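Local structure of apical membrane antigen AMA1 (Toxoplasma gondii ME49, 4YIV) at residues A[64-69]-A[174-179]; A[68-71]-A[75-78]; A[136-141]-A[219-224]. The protein plays an essential part in host cell invasion as a microneme protein of the moving junction between parasite and host, the chain here holding extracellular PAN-family domains. All blocks are in the same frame, centred on the assembly; numbering follows the deposited sequence.

Interaction 1: residues A[64-69]-A[174-179]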
ATOM      1  N   LYS A  64      -3.164   5.071  -1.946  1.00 17.62           N
ATOM      2  CA  LYS A  64      -3.026   5.802  -0.673  1.00 15.25           C
ATOM      3  C   LYS A  64      -2.687   7.248  -0.921  1.00 19.95           C
ATOM      4  O   LYS A  64      -1.784   7.572  -1.668  1.00 20.04           O
ATOM      5  CB  LYS A  64      -1.960   5.179   0.254  1.00 18.22           C
ATOM      6  CG  LYS A  64      -1.551   6.082   1.433  1.00 15.49           C
ATOM      7  CD  LYS A  64      -0.533   5.384   2.329  1.00 18.43           C
ATOM      8  CE  LYS A  64       0.017   6.322   3.435  1.00 18.24           C
ATOM      9  NZ  LYS A  64       0.796   5.559   4.453  1.00 20.68           N
ATOM     10  N   HIS A  65      -3.420   8.130  -0.245  1.00 19.03           N
ATOM     11  CA  HIS A  65      -3.136   9.549  -0.264  1.00 19.87           C
ATOM     12  C   HIS A  65      -3.430  10.092   1.133  1.00 19.87           C
ATOM     13  O   HIS A  65      -4.088   9.432   1.937  1.00 19.91           O
ATOM     14  CB  HIS A  65      -3.970  10.294  -1.331  1.00 22.08           C
ATOM     15  CG  HIS A  65      -5.442  10.040  -1.270  1.00 19.21           C
ATOM     16  ND1 HIS A  65      -6.017   8.840  -1.637  1.00 22.99           N
ATOM     17  CD2 HIS A  65      -6.474  10.865  -0.951  1.00 26.27           C
ATOM     18  CE1 HIS A  65      -7.333   8.918  -1.498  1.00 26.02           C
ATOM     19  NE2 HIS A  65      -7.635  10.134  -1.072  1.00 23.79           N
ATOM     20  N   ILE A  66      -2.928  11.281   1.411  1.00 19.79           N
ATOM     21  CA  ILE A  66      -3.123  11.912   2.713  1.00 19.57           C
ATOM     22  C   ILE A  66      -4.180  13.016   2.547  1.00 23.08           C
ATOM     23  O   ILE A  66      -3.979  13.949   1.799  1.00 23.83           O
ATOM     24  CB  ILE A  66      -1.824  12.501   3.255  1.00 18.24           C
ATOM     25  CG1 ILE A  66      -0.678  11.445   3.218  1.00 17.94           C
ATOM     26  CG2 ILE A  66      -2.043  12.983   4.700  1.00 19.75           C
ATOM     27  CD1 ILE A  66      -1.023  10.166   4.041  1.00 19.37           C
ATOM     28  N   GLU A  67      -5.295  12.876   3.245  1.00 20.27           N
ATOM     29  CA  GLU A  67      -6.371  13.836   3.177  1.00 24.45           C
ATOM     30  C   GLU A  67      -6.159  14.926   4.219  1.00 25.04           C
ATOM     31  O   GLU A  67      -5.987  14.602   5.397  1.00 22.70           O
ATOM     32  CB  GLU A  67      -7.695  13.104   3.431  1.00 25.21           C
ATOM     33  CG  GLU A  67      -8.952  13.980   3.518  1.00 30.59           C
ATOM     34  CD  GLU A  67     -10.181  13.138   3.897  1.00 37.68           C
ATOM     35  OE1 GLU A  67     -10.988  12.784   3.013  1.00 42.71           O
ATOM     36  OE2 GLU A  67     -10.320  12.805   5.082  1.00 37.40           O
ATOM     37  N   LEU A  68      -6.228  16.199   3.815  1.00 22.08           N
ATOM     38  CA  LEU A  68      -5.931  17.300   4.735  1.00 24.65           C
ATOM     39  C   LEU A  68      -7.211  17.930   5.277  1.00 27.27           C
ATOM     40  O   LEU A  68      -8.279  17.758   4.703  1.00 26.50           O
ATOM     41  CB  LEU A  68      -5.092  18.373   4.043  1.00 23.49           C
ATOM     42  CG  LEU A  68      -3.880  17.915   3.237  1.00 22.54           C
ATOM     43  CD1 LEU A  68      -3.048  19.126   2.880  1.00 23.24           C
ATOM     44  CD2 LEU A  68      -3.054  16.907   3.994  1.00 22.20           C
ATOM     45  N   GLN A  69      -7.099  18.667   6.375  1.00 26.55           N
ATOM     46  CA  GLN A  69      -8.275  19.344   6.962  1.00 26.50           C
ATOM     47  C   GLN A  69      -8.007  20.850   7.151  1.00 25.79           C
ATOM     48  O   GLN A  69      -8.173  21.402   8.246  1.00 24.19           O
ATOM     49  CB  GLN A  69      -8.650  18.682   8.294  1.00 26.47           C
ATOM     50  CG  GLN A  69      -9.181  17.212   8.195  1.00 27.09           C
ATOM     51  CD  GLN A  69     -10.514  17.086   7.467  1.00 38.86           C
ATOM     52  OE1 GLN A  69     -11.343  18.006   7.462  1.00 44.15           O
ATOM     53  NE2 GLN A  69     -10.725  15.934   6.844  1.00 41.77           N
ATOM     54  N   SER A 174       6.875  13.701   6.010  1.00 20.51           N
ATOM     55  CA  SER A 174       6.762  12.258   6.017  1.00 20.19           C
ATOM     56  C   SER A 174       5.711  11.836   7.018  1.00 20.71           C
ATOM     57  O   SER A 174       5.415  10.664   7.158  1.00 19.99           O
ATOM     58  CB  SER A 174       8.102  11.627   6.359  1.00 23.39           C
ATOM     59  OG  SER A 174       8.531  12.216   7.571  1.00 25.90           O
ATOM     60  N   MET A 175       5.140  12.798   7.738  1.00 18.47           N
ATOM     61  CA  MET A 175       4.013  12.474   8.628  1.00 19.80           C
ATOM     62  C   MET A 175       2.839  12.005   7.802  1.00 20.78           C
ATOM     63  O   MET A 175       2.680  12.416   6.643  1.00 18.35           O
ATOM     64  CB  MET A 175       3.586  13.687   9.467  1.00 20.82           C
ATOM     65  CG  MET A 175       4.697  14.197  10.361  1.00 22.69           C
ATOM     66  SD  MET A 175       4.104  15.469  11.503  1.00 26.12           S
ATOM     67  CE  MET A 175       3.889  16.876  10.409  1.00 22.87           C
ATOM     68  N   GLN A 176       2.028  11.134   8.393  1.00 16.91           N
ATOM     69  CA  GLN A 176       0.868  10.577   7.692  1.00 18.59           C
ATOM     70  C   GLN A 176      -0.478  10.724   8.430  1.00 19.58           C
ATOM     71  O   GLN A 176      -1.560  10.647   7.812  1.00 18.57           O
ATOM     72  CB  GLN A 176       1.143   9.119   7.402  1.00 18.84           C
ATOM     73  CG  GLN A 176       2.234   8.954   6.309  1.00 18.41           C
ATOM     74  CD  GLN A 176       3.041   7.673   6.522  1.00 17.96           C
ATOM     75  OE1 GLN A 176       2.551   6.558   6.313  1.00 18.55           O
ATOM     76  NE2 GLN A 176       4.250   7.831   7.040  1.00 19.12           N
ATOM     77  N   LEU A 177      -0.415  10.931   9.748  1.00 20.98           N
ATOM     78  CA  LEU A 177      -1.612  11.062  10.570  1.00 18.49           C
ATOM     79  C   LEU A 177      -1.359  12.046  11.693  1.00 21.81           C
ATOM     80  O   LEU A 177      -0.372  11.932  12.403  1.00 19.91           O
ATOM     81  CB  LEU A 177      -2.003   9.724  11.161  1.00 22.21           C
ATOM     82  CG  LEU A 177      -3.226   9.671  12.091  1.00 28.35           C
ATOM     83  CD1 LEU A 177      -4.451   9.942  11.352  1.00 27.29           C
ATOM     84  CD2 LEU A 177      -3.362   8.298  12.728  1.00 38.42           C
ATOM     85  N   MET A 178      -2.254  13.022  11.824  1.00 22.31           N
ATOM     86  CA  MET A 178      -2.306  13.824  13.038  1.00 23.36           C
ATOM     87  C   MET A 178      -3.764  14.145  13.349  1.00 26.35           C
ATOM     88  O   MET A 178      -4.548  14.467  12.439  1.00 23.22           O
ATOM     89  CB  MET A 178      -1.484  15.089  12.897  1.00 27.41           C
ATOM     90  CG  MET A 178      -0.643  15.291  14.162  1.00 42.57           C
ATOM     91  SD  MET A 178       0.054  16.918  14.385  1.00 51.24           S
ATOM     92  CE  MET A 178       0.862  16.957  12.879  1.00 18.10           C
ATOM     93  N   GLU A 179      -4.119  14.009  14.629  1.00 22.71           N
ATOM     94  CA  GLU A 179      -5.486  14.234  15.076  1.00 24.99           C
ATOM     95  C   GLU A 179      -5.495  14.693  16.535  1.00 23.86           C
ATOM     96  O   GLU A 179      -4.546  14.426  17.272  1.00 24.59           O
ATOM     97  CB  GLU A 179      -6.336  12.949  14.938  1.00 27.70           C
ATOM     98  CG  GLU A 179      -5.941  11.840  15.900  1.00 28.17           C
ATOM     99  CD  GLU A 179      -7.001  10.684  15.997  1.00 34.97           C
ATOM    100  OE1 GLU A 179      -6.751   9.710  16.720  1.00 35.51           O
ATOM    101  OE2 GLU A 179      -8.085  10.735  15.373  1.00 29.76           O
TER

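Interaction 2: residues A[68-71]-A[75-78]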
ATOM      1  N   LEU A  68      -6.228  16.199   3.815  1.00 22.08           N
ATOM      2  CA  LEU A  68      -5.931  17.300   4.735  1.00 24.65           C
ATOM      3  C   LEU A  68      -7.211  17.930   5.277  1.00 27.27           C
ATOM      4  O   LEU A  68      -8.279  17.758   4.703  1.00 26.50           O
ATOM      5  CB  LEU A  68      -5.092  18.373   4.043  1.00 23.49           C
ATOM      6  CG  LEU A  68      -3.880  17.915   3.237  1.00 22.54           C
ATOM      7  CD1 LEU A  68      -3.048  19.126   2.880  1.00 23.24           C
ATOM      8  CD2 LEU A  68      -3.054  16.907   3.994  1.00 22.20           C
ATOM      9  N   GLN A  69      -7.099  18.667   6.375  1.00 26.55           N
ATOM     10  CA  GLN A  69      -8.275  19.344   6.962  1.00 26.50           C
ATOM     11  C   GLN A  69      -8.007  20.850   7.151  1.00 25.79           C
ATOM     12  O   GLN A  69      -8.173  21.402   8.246  1.00 24.19           O
ATOM     13  CB  GLN A  69      -8.650  18.682   8.294  1.00 26.47           C
ATOM     14  CG  GLN A  69      -9.181  17.212   8.195  1.00 27.09           C
ATOM     15  CD  GLN A  69     -10.514  17.086   7.467  1.00 38.86           C
ATOM     16  OE1 GLN A  69     -11.343  18.006   7.462  1.00 44.15           O
ATOM     17  NE2 GLN A  69     -10.725  15.934   6.844  1.00 41.77           N
ATOM     18  N   GLN A  70      -7.505  21.486   6.098  1.00 27.79           N
ATOM     19  CA  GLN A  70      -7.284  22.921   6.091  1.00 25.99           C
ATOM     20  C   GLN A  70      -8.641  23.613   5.946  1.00 29.60           C
ATOM     21  O   GLN A  70      -9.597  22.986   5.501  1.00 30.02           O
ATOM     22  CB  GLN A  70      -6.375  23.334   4.928  1.00 25.03           C
ATOM     23  CG  GLN A  70      -4.889  22.862   5.090  1.00 26.52           C
ATOM     24  CD  GLN A  70      -4.109  22.982   3.805  1.00 25.02           C
ATOM     25  OE1 GLN A  70      -4.674  22.869   2.721  1.00 25.86           O
ATOM     26  NE2 GLN A  70      -2.810  23.237   3.914  1.00 25.05           N
ATOM     27  N   PRO A  71      -8.709  24.905   6.287  1.00 29.96           N
ATOM     28  CA  PRO A  71      -9.908  25.708   6.018  1.00 34.35           C
ATOM     29  C   PRO A  71     -10.302  25.613   4.558  1.00 36.18           C
ATOM     30  O   PRO A  71      -9.412  25.605   3.697  1.00 35.81           O
ATOM     31  CB  PRO A  71      -9.470  27.138   6.361  1.00 32.87           C
ATOM     32  CG  PRO A  71      -8.377  26.970   7.352  1.00 31.87           C
ATOM     33  CD  PRO A  71      -7.651  25.700   6.935  1.00 28.65           C
ATOM     34  N   PRO A  75      -6.060  30.793   1.180  1.00 38.07           N
ATOM     35  CA  PRO A  75      -5.181  30.231   0.155  1.00 34.40           C
ATOM     36  C   PRO A  75      -5.074  28.699   0.209  1.00 34.73           C
ATOM     37  O   PRO A  75      -4.142  28.151  -0.360  1.00 39.38           O
ATOM     38  CB  PRO A  75      -3.834  30.870   0.487  1.00 36.23           C
ATOM     39  CG  PRO A  75      -3.849  30.983   1.969  1.00 34.48           C
ATOM     40  CD  PRO A  75      -5.292  31.261   2.349  1.00 36.03           C
ATOM     41  N   TYR A  76      -6.021  28.037   0.847  1.00 35.54           N
ATOM     42  CA  TYR A  76      -5.871  26.623   1.170  1.00 35.17           C
ATOM     43  C   TYR A  76      -6.410  25.736   0.051  1.00 36.41           C
ATOM     44  O   TYR A  76      -7.517  25.953  -0.440  1.00 37.17           O
ATOM     45  CB  TYR A  76      -6.577  26.296   2.500  1.00 29.84           C
ATOM     46  CG  TYR A  76      -5.955  26.976   3.677  1.00 28.25           C
ATOM     47  CD1 TYR A  76      -4.815  26.468   4.284  1.00 29.55           C
ATOM     48  CD2 TYR A  76      -6.490  28.147   4.186  1.00 30.49           C
ATOM     49  CE1 TYR A  76      -4.201  27.117   5.381  1.00 28.56           C
ATOM     50  CE2 TYR A  76      -5.890  28.810   5.254  1.00 27.15           C
ATOM     51  CZ  TYR A  76      -4.769  28.306   5.860  1.00 32.54           C
ATOM     52  OH  TYR A  76      -4.228  28.991   6.934  1.00 29.64           O
ATOM     53  N   ARG A  77      -5.627  24.722  -0.328  1.00 35.40           N
ATOM     54  CA  ARG A  77      -5.991  23.824  -1.421  1.00 34.71           C
ATOM     55  C   ARG A  77      -6.392  22.413  -0.985  1.00 31.02           C
ATOM     56  O   ARG A  77      -6.943  21.675  -1.783  1.00 30.33           O
ATOM     57  CB  ARG A  77      -4.830  23.743  -2.412  1.00 38.31           C
ATOM     58  CG  ARG A  77      -4.548  25.081  -3.113  1.00 45.54           C
ATOM     59  CD  ARG A  77      -5.396  25.228  -4.358  1.00 49.20           C
ATOM     60  NE  ARG A  77      -4.924  26.335  -5.185  1.00 71.55           N
ATOM     61  CZ  ARG A  77      -3.758  26.355  -5.828  1.00 80.42           C
ATOM     62  NH1 ARG A  77      -2.922  25.322  -5.752  1.00 78.46           N
ATOM     63  NH2 ARG A  77      -3.423  27.415  -6.555  1.00 88.20           N
ATOM     64  N   ASN A  78      -6.166  22.066   0.282  1.00 28.81           N
ATOM     65  CA  ASN A  78      -6.412  20.718   0.797  1.00 28.28           C
ATOM     66  C   ASN A  78      -5.887  19.620  -0.131  1.00 24.05           C
ATOM     67  O   ASN A  78      -6.581  18.654  -0.454  1.00 26.62           O
ATOM     68  CB  ASN A  78      -7.900  20.536   1.075  1.00 30.24           C
ATOM     69  CG  ASN A  78      -8.286  21.115   2.427  1.00 31.50           C
ATOM     70  OD1 ASN A  78      -7.815  20.650   3.463  1.00 31.52           O
ATOM     71  ND2 ASN A  78      -9.081  22.176   2.420  1.00 32.97           N
TER
HETATM   72  O   HOH W   1      -7.214  16.579   1.153  1.00 26.13           O

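Interaction 3: residues A[136-141]-A[219-224]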
ATOM      1  N   CYS A 136      10.622   5.797 -10.020  1.00 21.33           N
ATOM      2  CA  CYS A 136      10.257   6.835  -9.045  1.00 21.41           C
ATOM      3  C   CYS A 136      10.789   6.444  -7.656  1.00 18.44           C
ATOM      4  O   CYS A 136      11.433   7.246  -6.960  1.00 21.04           O
ATOM      5  CB  CYS A 136       8.750   7.045  -9.040  1.00 23.66           C
ATOM      6  SG  CYS A 136       8.136   8.264  -7.818  1.00 23.77           S
ATOM      7  N   ALA A 137      10.518   5.218  -7.262  1.00 19.28           N
ATOM      8  CA  ALA A 137      11.014   4.704  -5.985  1.00 21.41           C
ATOM      9  C   ALA A 137      12.547   4.783  -5.876  1.00 21.91           C
ATOM     10  O   ALA A 137      13.096   5.116  -4.816  1.00 21.23           O
ATOM     11  CB  ALA A 137      10.544   3.289  -5.804  1.00 21.21           C
ATOM     12  N   GLU A 138      13.248   4.480  -6.965  1.00 20.82           N
ATOM     13  CA  GLU A 138      14.705   4.550  -6.966  1.00 18.58           C
ATOM     14  C   GLU A 138      15.182   5.982  -6.813  1.00 21.94           C
ATOM     15  O   GLU A 138      16.148   6.256  -6.103  1.00 22.09           O
ATOM     16  CB  GLU A 138      15.245   3.906  -8.252  1.00 23.55           C
ATOM     17  CG  GLU A 138      16.763   3.826  -8.336  1.00 30.17           C
ATOM     18  CD  GLU A 138      17.236   3.097  -9.599  1.00 29.76           C
ATOM     19  OE1 GLU A 138      18.463   2.989  -9.767  1.00 33.88           O
ATOM     20  OE2 GLU A 138      16.382   2.656 -10.418  1.00 32.30           O
ATOM     21  N   PHE A 139      14.484   6.901  -7.475  1.00 20.83           N
ATOM     22  CA  PHE A 139      14.751   8.317  -7.338  1.00 22.58           C
ATOM     23  C   PHE A 139      14.617   8.767  -5.882  1.00 24.79           C
ATOM     24  O   PHE A 139      15.450   9.522  -5.368  1.00 24.52           O
ATOM     25  CB  PHE A 139      13.800   9.115  -8.213  1.00 22.51           C
ATOM     26  CG  PHE A 139      13.995  10.591  -8.113  1.00 28.35           C
ATOM     27  CD1 PHE A 139      15.201  11.163  -8.468  1.00 29.13           C
ATOM     28  CD2 PHE A 139      12.956  11.410  -7.670  1.00 27.92           C
ATOM     29  CE1 PHE A 139      15.389  12.543  -8.365  1.00 33.58           C
ATOM     30  CE2 PHE A 139      13.129  12.791  -7.556  1.00 28.47           C
ATOM     31  CZ  PHE A 139      14.328  13.359  -7.907  1.00 30.21           C
ATOM     32  N   ALA A 140      13.577   8.285  -5.218  1.00 21.08           N
ATOM     33  CA  ALA A 140      13.393   8.587  -3.789  1.00 23.23           C
ATOM     34  C   ALA A 140      14.519   7.937  -2.956  1.00 22.99           C
ATOM     35  O   ALA A 140      15.073   8.559  -2.029  1.00 22.39           O
ATOM     36  CB  ALA A 140      12.027   8.101  -3.328  1.00 20.99           C
ATOM     37  N   PHE A 141      14.887   6.714  -3.297  1.00 21.46           N
ATOM     38  CA  PHE A 141      15.944   6.039  -2.532  1.00 23.25           C
ATOM     39  C   PHE A 141      17.285   6.779  -2.662  1.00 27.00           C
ATOM     40  O   PHE A 141      18.077   6.819  -1.708  1.00 25.91           O
ATOM     41  CB  PHE A 141      16.118   4.587  -2.961  1.00 23.37           C
ATOM     42  CG  PHE A 141      17.119   3.853  -2.125  1.00 23.38           C
ATOM     43  CD1 PHE A 141      16.822   3.492  -0.809  1.00 23.51           C
ATOM     44  CD2 PHE A 141      18.391   3.567  -2.629  1.00 26.76           C
ATOM     45  CE1 PHE A 141      17.769   2.831  -0.021  1.00 27.18           C
ATOM     46  CE2 PHE A 141      19.343   2.912  -1.844  1.00 29.83           C
ATOM     47  CZ  PHE A 141      19.037   2.544  -0.543  1.00 24.71           C
ATOM     48  N   GLU A 219      15.223   0.665  -2.920  1.00 24.10           N
ATOM     49  CA  GLU A 219      16.548   0.060  -2.638  1.00 27.96           C
ATOM     50  C   GLU A 219      16.859  -1.077  -3.628  1.00 27.28           C
ATOM     51  O   GLU A 219      17.970  -1.189  -4.161  1.00 27.48           O
ATOM     52  CB  GLU A 219      16.609  -0.484  -1.188  1.00 27.22           C
ATOM     53  CG  GLU A 219      18.004  -1.073  -0.800  1.00 31.11           C
ATOM     54  CD  GLU A 219      18.182  -1.293   0.706  1.00 38.98           C
ATOM     55  OE1 GLU A 219      19.287  -1.692   1.119  1.00 50.87           O
ATOM     56  OE2 GLU A 219      17.242  -1.053   1.479  1.00 44.88           O
ATOM     57  N   ASN A 220      15.870  -1.911  -3.894  1.00 23.37           N
ATOM     58  CA  ASN A 220      15.940  -2.972  -4.883  1.00 24.47           C
ATOM     59  C   ASN A 220      14.677  -2.727  -5.673  1.00 22.46           C
ATOM     60  O   ASN A 220      13.719  -3.351  -5.462  1.00 21.46           O
ATOM     61  CB  ASN A 220      15.947  -4.337  -4.242  1.00 23.08           C
ATOM     62  CG  ASN A 220      17.234  -4.633  -3.528  1.00 32.83           C
ATOM     63  OD1 ASN A 220      18.288  -4.616  -4.105  1.00 38.00           O
ATOM     64  ND2 ASN A 220      17.132  -4.886  -2.263  1.00 25.82           N
ATOM     65  N   PRO A 221      14.713  -1.764  -6.570  1.00 21.08           N
ATOM     66  CA  PRO A 221      13.499  -1.324  -7.292  1.00 19.78           C
ATOM     67  C   PRO A 221      12.618  -2.278  -8.038  1.00 24.54           C
ATOM     68  O   PRO A 221      11.452  -1.945  -8.239  1.00 22.79           O
ATOM     69  CB  PRO A 221      13.965  -0.135  -8.125  1.00 25.09           C
ATOM     70  CG  PRO A 221      15.377  -0.455  -8.382  1.00 24.75           C
ATOM     71  CD  PRO A 221      15.890  -1.064  -7.099  1.00 24.90           C
ATOM     72  N   ASP A 222      13.150  -3.387  -8.429  1.00 21.55           N
ATOM     73  CA  ASP A 222      12.348  -4.303  -9.186  1.00 21.01           C
ATOM     74  C   ASP A 222      11.732  -5.352  -8.250  1.00 21.01           C
ATOM     75  O   ASP A 222      10.979  -6.151  -8.664  1.00 20.43           O
ATOM     76  CB  ASP A 222      13.178  -5.018 -10.272  1.00 21.97           C
ATOM     77  CG  ASP A 222      13.636  -4.095 -11.397  1.00 29.50           C
ATOM     78  OD1 ASP A 222      12.904  -3.216 -11.786  1.00 29.74           O
ATOM     79  OD2 ASP A 222      14.737  -4.254 -11.881  1.00 31.18           O
ATOM     80  N   ALA A 223      12.059  -5.319  -6.972  1.00 20.42           N
ATOM     81  CA  ALA A 223      11.579  -6.372  -6.089  1.00 19.69           C
ATOM     82  C   ALA A 223      10.063  -6.396  -5.898  1.00 19.87           C
ATOM     83  O   ALA A 223       9.456  -7.484  -5.803  1.00 21.28           O
ATOM     84  CB  ALA A 223      12.258  -6.269  -4.720  1.00 22.33           C
ATOM     85  N   PHE A 224       9.437  -5.216  -5.856  1.00 22.38           N
ATOM     86  CA  PHE A 224       8.000  -5.126  -5.554  1.00 20.29           C
ATOM     87  C   PHE A 224       7.171  -5.851  -6.577  1.00 21.89           C
ATOM     88  O   PHE A 224       6.030  -6.234  -6.311  1.00 21.07           O
ATOM     89  CB  PHE A 224       7.561  -3.625  -5.459  1.00 22.99           C
ATOM     90  CG  PHE A 224       7.389  -2.945  -6.806  1.00 22.41           C
ATOM     91  CD1 PHE A 224       6.170  -3.009  -7.464  1.00 22.92           C
ATOM     92  CD2 PHE A 224       8.438  -2.236  -7.405  1.00 20.31           C
ATOM     93  CE1 PHE A 224       6.002  -2.417  -8.711  1.00 21.56           C
ATOM     94  CE2 PHE A 224       8.275  -1.642  -8.653  1.00 22.96           C
ATOM     95  CZ  PHE A 224       7.054  -1.746  -9.310  1.00 20.87           C
TER

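Interaction 1: residues A[64-69]-A[174-179]
Lys64 NZ donates a hydrogen bond to Gln176 OE1 at 2.7 Å, and the same ammonium nitrogen is gripped by the backbone oxygens of Ile37 and Tyr38. Three oxygens thus gather round one buried amine, which pays for placing a lysine inside the protein; the ring of Tyr212 adds a cation-pi contact. Lysine suits the place because its reach is long: with CG anti to the backbone N (chi1 166°) and every further bond extended, the chain carries the charge from just before strand 65-68 to the loop, crossing the side chain of Gln176 at about a right angle. NZ meets OE1 tilted 25° from the carbonyl plane. OE1 also accepts from Asp40 N, while the other end of the amide, Gln176 NE2, donates to Ser174 O at 3.1 Å, with the acceptor close to the amide plane. Held at both ends, the amide can hardly rotate, and glutamine serves well here as acceptor and donor at once. Beside this polar knot Ile66 points its CB toward the loop; CD1 lies 4.1 Å from Gln176 CB and 3.8 Å from Gln176 O, an apolar branch resting on the root and backbone of the glutamine. Strand 65-68, paired antiparallel with strand 198-201, meets here the loop that leaves strand 167-170, and Met178 in that loop makes a backbone hydrogen bond to Phe198 on the partner strand.

Interaction 2: residues A[68-71]-A[75-78]
The Tyr76 ring carries the Pro71 ring over one face: Pro71 CD stands 3.7 Å from the ring centroid, only 4° off the normal, a CH-pi contact in which proline's C-H groups, made slightly positive by the neighbouring amide nitrogen, suit the aromatic cloud. At the ring's edge, in plane, lies Gln70 NE2, and Gln70 CB approaches CD1 of Tyr76 obliquely at 3.6 Å. The Gln70 amide is turned 65° from the ring. Its OE1 accepts from Asn78 N at 3.0 Å, nearly in line with the C=O bond, whereas NE2 is taken by the backbone oxygens of Gly99 and Leu97. Asn78 answers with its own amide: OD1 receives Gln70 N at 2.8 Å on an in-plane lone pair, and ND2 donates to Gln70 O at 3.2 Å, approaching from above that carbonyl's plane. Asparagine, short and two-ended, thus mimics a neighbouring peptide and grips both backbone polar atoms of Gln70. A water bridges Leu68 N and Asn78 O. The pairing closes a tight loop that follows strand 65-68, and Tyr76 reaches on beside helix 87-93, touching Ser93 and bonding through its OH to Pro96 O just beyond that helix.

Interaction 3: residues A[136-141]-A[219-224]
Phe141 lays one ring face against the backbone and side-chain root of Glu219. Glu219 CA sits over the ring centre, 3.7 Å from the centroid and 5° off the normal, a CH-pi contact. From there the glutamate runs out over the ring's rim: its CB is 3.7 Å from Phe141 CE1 and its CG 3.8 Å from Phe141 CZ. With CG of Glu219 turned directly away from the backbone N (chi1 -177°) and the chain extended, the methylenes lead out across the rim and the carboxylate, its plane only 14° from that of the ring, lies beyond it. Glutamate suits this exposed position, offering methylenes to the phenyl group and a charge to the surface. Arg156 makes a cation-pi contact with the same ring and bonds to Phe141 O. One turn back along the helix, Glu138 crosses Pro221 obliquely, with OE2 at 3.9 Å from Pro221 CG; the carboxylate's bonds go to Ala129 N and Lys128 N, with a salt bridge to Lys142. Proline is a compact, rigid apolar block, well suited to the second position of the type I turn from Asn220 to Ala223, which Ala223 N closes on Asn220 O at 3.0 Å. The arrangement is an ordinary helix-to-loop packing: helix 132-141, tied through the Cys136-Cys168 disulfide to strand 167-170, rests its C-terminal part against Glu219 and the beta turn that follows it, within the AMA1 family region.

From the N terminus, strand 65-68 opens both interaction 1 and interaction 2, which share Leu68 and Gln69. Interaction 2 closes at once, over a loop of three intervening residues ahead of helix 87-93. Interaction 1 closes much later, at 174-179, after 104 residues. Interaction 3 begins inside that long excursion, on helix 132-141, and ends beyond it at 219-224, so interactions 1 and 3 cross along the chain, while interaction 2 is finished before 3 starts. Interactions 1 and 2, their centres about 12 Å apart, tie strand 65-68 to the loop after strand 167-170 and to its own following loop; interaction 3 separately joins helix 132-141 to the approach to helix 224-227.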